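PDB 1V9N: malate dehydrogenase from Pyrococcus horikoshii, which catalyses the reversible, NAD-dependent oxidation of (S)-malate to oxaloacetate, and is a homodimer of the LDH2/MDH2 oxidoreductase family. Local coordinates for residues P15-L27 with A37-L49. Sequence-based numbering, arbitrary orientation.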
loop_
_atom_site.group_PDB
_atom_site.type_symbol
_atom_site.label_atom_id
_atom_site.label_comp_id
_atom_site.label_asym_id
_atom_site.label_seq_id
_atom_site.Cartn_x
_atom_site.Cartn_y
_atom_site.Cartn_z
ATOM N N PRO A 15 10.649 -34.150 3.789
ATOM C CA PRO A 15 9.240 -34.224 4.181
ATOM C C PRO A 15 8.853 -33.034 5.054
ATOM O O PRO A 15 9.482 -32.777 6.079
ATOM C CB PRO A 15 9.168 -35.545 4.936
ATOM C CG PRO A 15 10.170 -36.385 4.207
ATOM C CD PRO A 15 11.331 -35.430 4.048
ATOM N N LYS A 16 7.820 -32.314 4.633
ATOM C CA LYS A 16 7.339 -31.146 5.361
ATOM C C LYS A 16 7.317 -31.401 6.866
ATOM O O LYS A 16 7.874 -30.627 7.645
ATOM C CB LYS A 16 5.939 -30.774 4.858
ATOM C CG LYS A 16 5.341 -29.518 5.467
ATOM C CD LYS A 16 4.711 -29.790 6.820
ATOM C CE LYS A 16 4.067 -28.538 7.381
ATOM N NZ LYS A 16 3.457 -28.775 8.714
ATOM N N ASP A 17 6.680 -32.498 7.262
ATOM C CA ASP A 17 6.560 -32.877 8.665
ATOM C C ASP A 17 7.918 -33.080 9.332
ATOM O O ASP A 17 8.065 -32.893 10.540
ATOM C CB ASP A 17 5.739 -34.161 8.773
ATOM C CG ASP A 17 4.402 -34.050 8.069
ATOM O OD1 ASP A 17 3.523 -33.321 8.578
ATOM O OD2 ASP A 17 4.238 -34.683 7.001
ATOM N N ARG A 18 8.908 -33.460 8.532
ATOM C CA ARG A 18 10.254 -33.693 9.032
ATOM C C ARG A 18 10.967 -32.377 9.304
ATOM O O ARG A 18 11.629 -32.218 10.329
ATOM C CB ARG A 18 11.046 -34.518 8.015
ATOM C CG ARG A 18 12.464 -34.863 8.434
ATOM C CD ARG A 18 12.919 -36.108 7.697
ATOM N NE ARG A 18 12.059 -37.243 8.027
ATOM C CZ ARG A 18 12.068 -38.408 7.386
ATOM N NH1 ARG A 18 12.895 -38.603 6.367
ATOM N NH2 ARG A 18 11.248 -39.380 7.770
ATOM N N LEU A 19 10.835 -31.436 8.376
ATOM C CA LEU A 19 11.464 -30.132 8.527
ATOM C C LEU A 19 10.863 -29.435 9.742
ATOM O O LEU A 19 11.575 -28.826 10.542
ATOM C CB LEU A 19 11.235 -29.284 7.273
ATOM C CG LEU A 19 11.949 -27.931 7.224
ATOM C CD1 LEU A 19 13.455 -28.144 7.303
ATOM C CD2 LEU A 19 11.587 -27.207 5.941
ATOM N N PHE A 20 9.547 -29.553 9.882
ATOM C CA PHE A 20 8.825 -28.943 10.989
ATOM C C PHE A 20 9.317 -29.435 12.347
ATOM O O PHE A 20 9.636 -28.630 13.222
ATOM C CB PHE A 20 7.329 -29.241 10.873
ATOM C CG PHE A 20 6.499 -28.601 11.947
ATOM C CD1 PHE A 20 5.942 -27.339 11.757
ATOM C CD2 PHE A 20 6.286 -29.249 13.158
ATOM C CE1 PHE A 20 5.186 -26.736 12.757
ATOM C CE2 PHE A 20 5.532 -28.651 14.166
ATOM C CZ PHE A 20 4.982 -27.389 13.961
ATOM N N SER A 21 9.354 -30.755 12.526
ATOM C CA SER A 21 9.786 -31.342 13.794
ATOM C C SER A 21 11.240 -30.989 14.099
ATOM O O SER A 21 11.621 -30.835 15.253
ATOM C CB SER A 21 9.617 -32.866 13.762
ATOM O OG SER A 21 10.435 -33.443 12.761
ATOM N N PHE A 22 12.047 -30.864 13.055
ATOM C CA PHE A 22 13.444 -30.505 13.228
ATOM C C PHE A 22 13.529 -29.132 13.892
ATOM O O PHE A 22 14.143 -28.980 14.951
ATOM C CB PHE A 22 14.152 -30.462 11.877
ATOM C CG PHE A 22 15.503 -29.812 11.929
ATOM C CD1 PHE A 22 16.553 -30.412 12.614
ATOM C CD2 PHE A 22 15.714 -28.574 11.332
ATOM C CE1 PHE A 22 17.790 -29.787 12.706
ATOM C CE2 PHE A 22 16.951 -27.939 11.419
ATOM C CZ PHE A 22 17.987 -28.546 12.108
ATOM N N ILE A 23 12.902 -28.137 13.265
ATOM C CA ILE A 23 12.902 -26.774 13.789
ATOM C C ILE A 23 12.460 -26.754 15.245
ATOM O O ILE A 23 13.079 -26.092 16.077
ATOM C CB ILE A 23 11.961 -25.850 12.964
ATOM C CG1 ILE A 23 12.473 -25.740 11.529
ATOM C CG2 ILE A 23 11.891 -24.459 13.596
ATOM C CD1 ILE A 23 11.500 -25.051 10.585
ATOM N N VAL A 24 11.388 -27.482 15.546
ATOM C CA VAL A 24 10.863 -27.544 16.907
ATOM C C VAL A 24 11.872 -28.163 17.878
ATOM O O VAL A 24 11.964 -27.739 19.035
ATOM C CB VAL A 24 9.531 -28.341 16.954
ATOM C CG1 VAL A 24 9.090 -28.548 18.396
ATOM C CG2 VAL A 24 8.446 -27.580 16.189
ATOM N N ARG A 25 12.626 -29.159 17.412
ATOM C CA ARG A 25 13.635 -29.808 18.253
ATOM C C ARG A 25 14.709 -28.805 18.651
ATOM O O ARG A 25 15.047 -28.667 19.825
ATOM C CB ARG A 25 14.321 -30.964 17.515
ATOM C CG ARG A 25 13.581 -32.282 17.527
ATOM C CD ARG A 25 14.553 -33.433 17.279
ATOM N NE ARG A 25 15.126 -33.425 15.937
ATOM C CZ ARG A 25 14.432 -33.675 14.830
ATOM N NH1 ARG A 25 13.137 -33.951 14.907
ATOM N NH2 ARG A 25 15.032 -33.658 13.647
ATOM N N VAL A 26 15.252 -28.121 17.652
ATOM C CA VAL A 26 16.298 -27.133 17.870
ATOM C C VAL A 26 15.848 -26.025 18.821
ATOM O O VAL A 26 16.528 -25.718 19.802
ATOM C CB VAL A 26 16.735 -26.489 16.535
ATOM C CG1 VAL A 26 17.748 -25.379 16.793
ATOM C CG2 VAL A 26 17.322 -27.541 15.615
ATOM N N LEU A 27 14.691 -25.437 18.533
ATOM C CA LEU A 27 14.171 -24.344 19.345
ATOM C C LEU A 27 13.868 -24.723 20.789
ATOM O O LEU A 27 14.200 -23.968 21.703
ATOM C CB LEU A 27 12.928 -23.739 18.681
ATOM C CG LEU A 27 13.182 -23.094 17.310
ATOM C CD1 LEU A 27 11.874 -22.563 16.748
ATOM C CD2 LEU A 27 14.201 -21.954 17.438
ATOM N N ALA A 37 7.689 -22.498 19.880
ATOM C CA ALA A 37 8.552 -23.133 18.887
ATOM C C ALA A 37 7.711 -23.584 17.696
ATOM O O ALA A 37 8.141 -23.493 16.548
ATOM C CB ALA A 37 9.268 -24.339 19.500
ATOM N N LYS A 38 6.513 -24.083 17.978
ATOM C CA LYS A 38 5.609 -24.536 16.925
ATOM C C LYS A 38 5.132 -23.370 16.053
ATOM O O LYS A 38 4.917 -23.533 14.851
ATOM C CB LYS A 38 4.411 -25.273 17.540
ATOM C CG LYS A 38 4.795 -26.580 18.218
ATOM C CD LYS A 38 3.580 -27.335 18.745
ATOM C CE LYS A 38 3.996 -28.666 19.358
ATOM N NZ LYS A 38 2.827 -29.452 19.839
ATOM N N ILE A 39 4.969 -22.194 16.653
ATOM C CA ILE A 39 4.543 -21.018 15.893
ATOM C C ILE A 39 5.665 -20.598 14.944
ATOM O O ILE A 39 5.426 -20.314 13.775
ATOM C CB ILE A 39 4.195 -19.835 16.829
ATOM C CG1 ILE A 39 2.922 -20.150 17.616
ATOM C CG2 ILE A 39 4.015 -18.560 16.015
ATOM C CD1 ILE A 39 2.626 -19.169 18.735
ATOM N N VAL A 40 6.895 -20.564 15.448
ATOM C CA VAL A 40 8.031 -20.187 14.611
ATOM C C VAL A 40 8.183 -21.181 13.457
ATOM O O VAL A 40 8.330 -20.786 12.298
ATOM C CB VAL A 40 9.345 -20.156 15.434
ATOM C CG1 VAL A 40 10.517 -19.777 14.533
ATOM C CG2 VAL A 40 9.213 -19.155 16.582
ATOM N N ALA A 41 8.136 -22.470 13.777
ATOM C CA ALA A 41 8.275 -23.514 12.765
ATOM C C ALA A 41 7.186 -23.387 11.698
ATOM O O ALA A 41 7.462 -23.481 10.501
ATOM C CB ALA A 41 8.213 -24.888 13.426
ATOM N N ASP A 42 5.951 -23.175 12.142
ATOM C CA ASP A 42 4.820 -23.024 11.233
ATOM C C ASP A 42 5.091 -21.880 10.253
ATOM O O ASP A 42 4.866 -22.011 9.050
ATOM C CB ASP A 42 3.547 -22.728 12.032
ATOM C CG ASP A 42 2.293 -22.760 11.174
ATOM O OD1 ASP A 42 1.233 -22.302 11.654
ATOM O OD2 ASP A 42 2.362 -23.246 10.023
ATOM N N ASN A 43 5.586 -20.760 10.776
ATOM C CA ASN A 43 5.885 -19.594 9.954
ATOM C C ASN A 43 7.033 -19.837 8.970
ATOM O O ASN A 43 6.931 -19.491 7.789
ATOM C CB ASN A 43 6.198 -18.394 10.866
ATOM C CG ASN A 43 6.789 -17.222 10.116
ATOM O OD1 ASN A 43 7.981 -17.205 9.821
ATOM N ND2 ASN A 43 5.957 -16.229 9.805
ATOM N N LEU A 44 8.120 -20.432 9.448
ATOM C CA LEU A 44 9.264 -20.696 8.582
ATOM C C LEU A 44 8.957 -21.775 7.545
ATOM O O LEU A 44 9.393 -21.680 6.402
ATOM C CB LEU A 44 10.488 -21.110 9.414
ATOM C CG LEU A 44 11.071 -20.053 10.361
ATOM C CD1 LEU A 44 12.312 -20.613 11.060
ATOM C CD2 LEU A 44 11.435 -18.808 9.571
ATOM N N VAL A 45 8.211 -22.799 7.948
ATOM C CA VAL A 45 7.863 -23.883 7.035
ATOM C C VAL A 45 6.913 -23.387 5.955
ATOM O O VAL A 45 7.016 -23.795 4.797
ATOM C CB VAL A 45 7.224 -25.077 7.792
ATOM C CG1 VAL A 45 6.728 -26.130 6.800
ATOM C CG2 VAL A 45 8.257 -25.702 8.727
HETATM N N MSE A 46 5.992 -22.501 6.324
HETATM C CA MSE A 46 5.065 -21.969 5.336
HETATM C C MSE A 46 5.853 -21.245 4.251
HETATM O O MSE A 46 5.532 -21.357 3.067
HETATM C CB MSE A 46 4.064 -21.000 5.974
HETATM C CG MSE A 46 3.110 -20.389 4.943
HETATM SE SE MSE A 46 1.828 -19.153 5.680
HETATM C CE MSE A 46 0.644 -20.435 6.490
ATOM N N ALA A 47 6.881 -20.501 4.657
ATOM C CA ALA A 47 7.716 -19.770 3.710
ATOM C C ALA A 47 8.403 -20.730 2.738
ATOM O O ALA A 47 8.466 -20.474 1.536
ATOM C CB ALA A 47 8.768 -18.949 4.457
ATOM N N ASP A 48 8.935 -21.829 3.263
ATOM C CA ASP A 48 9.599 -22.810 2.413
ATOM C C ASP A 48 8.587 -23.468 1.470
ATOM O O ASP A 48 8.867 -23.656 0.289
ATOM C CB ASP A 48 10.300 -23.870 3.267
ATOM C CG ASP A 48 11.567 -23.342 3.926
ATOM O OD1 ASP A 48 12.432 -22.797 3.204
ATOM O OD2 ASP A 48 11.698 -23.472 5.163
ATOM N N LEU A 49 7.411 -23.797 1.996
ATOM C CA LEU A 49 6.355 -24.417 1.200
ATOM C C LEU A 49 5.869 -23.515 0.065
ATOM O O LEU A 49 5.613 -23.987 -1.047
ATOM C CB LEU A 49 5.165 -24.784 2.091
ATOM C CG LEU A 49 5.325 -25.986 3.024
ATOM C CD1 LEU A 49 4.098 -26.125 3.910
ATOM C CD2 LEU A 49 5.519 -27.248 2.188
HETATM O O HOH W 1 3.090 -25.995 9.049
#
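Phe-20 and Ala-41 meet where segment 16-27 of helix 16-29 packs against segment 37-49 of helix 34-49, the two axes approaching to 8.7 Å and running roughly antiparallel at 139°. The methyl CB of Ala-41 lies over one face of the Phe-20 ring, 4.0 Å from its centroid, a CH-pi contact. With CG anti to the backbone N (chi1 -178°), the ring reaches across as a knob into the hole formed by Lys-38, Ala-41, Asp-42 and Val-45, at the boundary between aliphatic core and solvent flank. Alanine suits the crossing because its small side chain lets the backbones come close, and Ile-23 CG2 packs on Ala-41 CB at 3.7 Å. In the buried core, branched aliphatic groups fill the interface: Ile-23 CD1 meets Val-45 CG2 at 3.8 Å, and Leu-27 CD1 reaches Val-40 CB at 3.7 Å. Replacing Phe-20 with an alanine would probably leave the hole unfilled and strip the Ala-41 methyl of its aromatic cover. The other flank is partly exposed and hydrated. Lys-16 lays its aliphatic chain across Val-45, Lys-16 CE to Val-45 CG1 3.6 Å, while a water 2.8 Å from Lys-16 NZ and 3.0 Å from Asp-42 OD2 bridges opposite charges that do not touch. Asp-42 OD1 is hydrogen-bonded to Tyr-133 OH of helix 132-139. Strand 338-341 touches Lys-16, Leu-19, Asp-48 and Leu-49, while helix 97-115 meets Ile-39, Val-40 and Asn-43, and helix 132-139 meets Asn-43 and Met-46.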